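Local structure of bile acid 7a-dehydratase, BaiE (Clostridium hiranonis DSM 13275, 4L8P) at residues D59-E62 / T63-P67. The protein probably catalyses the 7-alpha-dehydration of bile acid intermediates, a lyase reaction carried out on a SnoaL-like, cystatin-like fold. Sequence-based numbering, arbitrary orientation.
Sequences DELE and TTLSP
T63 turns both its hydroxyl and its backbone N-H back onto the carbonyl of E60, three residues earlier. T63 OG1 donates to E60 O at 2.6 Å, lying in the carbonyl plane, while T63 N reaches that oxygen at 3.0 Å from 60° out of the plane. L61 O is gripped in the same way by T64: OG1 is 2.7 Å from it and again in plane, and N, at 3.0 Å from L61 O, is 53° out of plane. One torsion serves both threonines, since chi1 near +70° tucks OG1 in between the two backbone branches, N and C, and back toward the preceding turn; the methyl CG2 of T63 then comes to 3.7 Å from D59 O. E62 takes part mainly through its backbone oxygen: L65 N donates to E62 O at 3.2 Å, closing a type I turn from E62 to L65, and a water bridges E62 O to L65 O. Its extended side chain runs on to touch P83 and T87 of helix 83-93. L61 also adds a loose apolar touch on L65, CD2 to CD1 at 4.2 Å, and both leucines lean on that helix. The C-terminal end of short helix 58-62 thus runs out through successive i+3 to i bonds, of 3-10 type, into the turn. This stretch lies between helices 22-55 and 83-93, with T63 OG1 bonded to K48 and T64 packed on L45 and Y49, and is tied to strand 155-172 through I158. Because E60 O and L61 O each accept two hydrogen bonds, the in-plane hydroxyl probably makes up for an N-H placed off the lone pairs, and K48 probably polarises the T63 hydroxyl toward E60 O.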
ATOM      1  N   ASP A  59      21.032  12.693  -1.893  1.00 21.88           N
ATOM      2  CA  ASP A  59      22.027  11.898  -2.636  1.00 23.76           C
ATOM      3  C   ASP A  59      21.549  10.492  -2.953  1.00 22.76           C
ATOM      4  O   ASP A  59      21.743  10.010  -4.068  1.00 22.69           O
ATOM      5  CB  ASP A  59      23.356  11.805  -1.872  1.00 27.76           C
ATOM      6  CG  ASP A  59      24.082  13.138  -1.801  1.00 34.88           C
ATOM      7  OD1 ASP A  59      23.825  14.003  -2.658  1.00 33.35           O
ATOM      8  OD2 ASP A  59      24.908  13.308  -0.878  1.00 44.38           O
ATOM      9  N   GLU A  60      20.949   9.837  -1.968  1.00 20.97           N
ATOM     10  CA  GLU A  60      20.325   8.521  -2.194  1.00 20.31           C
ATOM     11  C   GLU A  60      19.140   8.577  -3.169  1.00 17.87           C
ATOM     12  O   GLU A  60      19.026   7.729  -4.070  1.00 19.38           O
ATOM     13  CB  GLU A  60      19.942   7.845  -0.867  1.00 21.77           C
ATOM     14  CG  GLU A  60      19.674   6.351  -1.027  1.00 31.86           C
ATOM     15  CD  GLU A  60      19.570   5.587   0.289  1.00 47.96           C
ATOM     16  OE1 GLU A  60      19.636   6.195   1.386  1.00 42.88           O
ATOM     17  OE2 GLU A  60      19.416   4.350   0.222  1.00 64.14           O
ATOM     18  N   LEU A  61      18.279   9.594  -3.048  1.00 18.83           N
ATOM     19  CA  LEU A  61      17.186   9.753  -4.011  1.00 19.99           C
ATOM     20  C   LEU A  61      17.705   9.853  -5.447  1.00 19.27           C
ATOM     21  O   LEU A  61      17.130   9.297  -6.389  1.00 15.80           O
ATOM     22  CB  LEU A  61      16.359  10.986  -3.698  1.00 19.78           C
ATOM     23  CG  LEU A  61      15.078  11.103  -4.542  1.00 21.16           C
ATOM     24  CD1 LEU A  61      14.030  11.800  -3.692  1.00 25.97           C
ATOM     25  CD2 LEU A  61      15.250  11.922  -5.818  1.00 23.79           C
ATOM     26  N   GLU A  62      18.812  10.569  -5.635  1.00 18.45           N
ATOM     27  CA  GLU A  62      19.407  10.724  -6.957  1.00 18.33           C
ATOM     28  C   GLU A  62      19.730   9.375  -7.637  1.00 18.16           C
ATOM     29  O   GLU A  62      19.612   9.259  -8.850  1.00 19.08           O
ATOM     30  CB  GLU A  62      20.696  11.573  -6.860  1.00 22.40           C
ATOM     31  CG  GLU A  62      21.227  12.049  -8.199  1.00 28.83           C
ATOM     32  CD  GLU A  62      22.448  12.961  -8.060  1.00 33.58           C
ATOM     33  OE1 GLU A  62      22.535  13.672  -7.052  1.00 37.49           O
ATOM     34  OE2 GLU A  62      23.290  12.967  -8.977  1.00 45.61           O
ATOM     35  N   THR A  63      20.060   8.354  -6.855  1.00 17.57           N
ATOM     36  CA  THR A  63      20.390   7.013  -7.388  1.00 20.23           C
ATOM     37  C   THR A  63      19.178   6.261  -7.954  1.00 19.92           C
ATOM     38  O   THR A  63      19.348   5.284  -8.663  1.00 20.94           O
ATOM     39  CB  THR A  63      21.073   6.102  -6.355  1.00 21.29           C
ATOM     40  OG1 THR A  63      20.143   5.701  -5.326  1.00 20.55           O
ATOM     41  CG2 THR A  63      22.291   6.770  -5.739  1.00 22.98           C
ATOM     42  N   THR A  64      17.966   6.717  -7.639  1.00 18.42           N
ATOM     43  CA  THR A  64      16.748   6.137  -8.214  1.00 17.46           C
ATOM     44  C   THR A  64      16.393   6.683  -9.602  1.00 17.18           C
ATOM     45  O   THR A  64      15.516   6.133 -10.261  1.00 17.34           O
ATOM     46  CB  THR A  64      15.523   6.340  -7.275  1.00 15.47           C
ATOM     47  OG1 THR A  64      15.111   7.715  -7.297  1.00 16.74           O
ATOM     48  CG2 THR A  64      15.821   5.860  -5.848  1.00 16.20           C
ATOM     49  N   LEU A  65      17.042   7.766 -10.030  1.00 17.49           N
ATOM     50  CA  LEU A  65      16.734   8.467 -11.269  1.00 17.83           C
ATOM     51  C   LEU A  65      17.662   7.967 -12.354  1.00 17.09           C
ATOM     52  O   LEU A  65      18.866   7.688 -12.121  1.00 18.81           O
ATOM     53  CB  LEU A  65      16.900   9.992 -11.111  1.00 17.88           C
ATOM     54  CG  LEU A  65      16.117  10.629  -9.947  1.00 18.24           C
ATOM     55  CD1 LEU A  65      16.378  12.131  -9.861  1.00 20.22           C
ATOM     56  CD2 LEU A  65      14.630  10.335 -10.074  1.00 20.86           C
ATOM     57  N   SER A  66      17.127   7.860 -13.552  1.00 18.83           N
ATOM     58  CA  SER A  66      17.923   7.323 -14.664  1.00 20.32           C
ATOM     59  C   SER A  66      19.207   8.102 -14.925  1.00 23.23           C
ATOM     60  O   SER A  66      19.170   9.327 -14.926  1.00 22.28           O
ATOM     61  CB  SER A  66      17.089   7.281 -15.932  1.00 22.98           C
ATOM     62  OG  SER A  66      17.892   6.811 -17.007  1.00 26.06           O
ATOM     63  N   PRO A  67      20.339   7.385 -15.150  1.00 22.29           N
ATOM     64  CA  PRO A  67      21.590   8.079 -15.528  1.00 26.75           C
ATOM     65  C   PRO A  67      21.636   8.466 -17.017  1.00 30.73           C
ATOM     66  O   PRO A  67      22.556   9.168 -17.435  1.00 36.23           O
ATOM     67  CB  PRO A  67      22.677   7.042 -15.190  1.00 26.42           C
ATOM     68  CG  PRO A  67      22.010   5.733 -15.364  1.00 25.79           C
ATOM     69  CD  PRO A  67      20.564   5.937 -14.961  1.00 23.15           C
TER
HETATM   70  O   HOH W   1      21.428   8.125 -11.177  1.00 44.87           O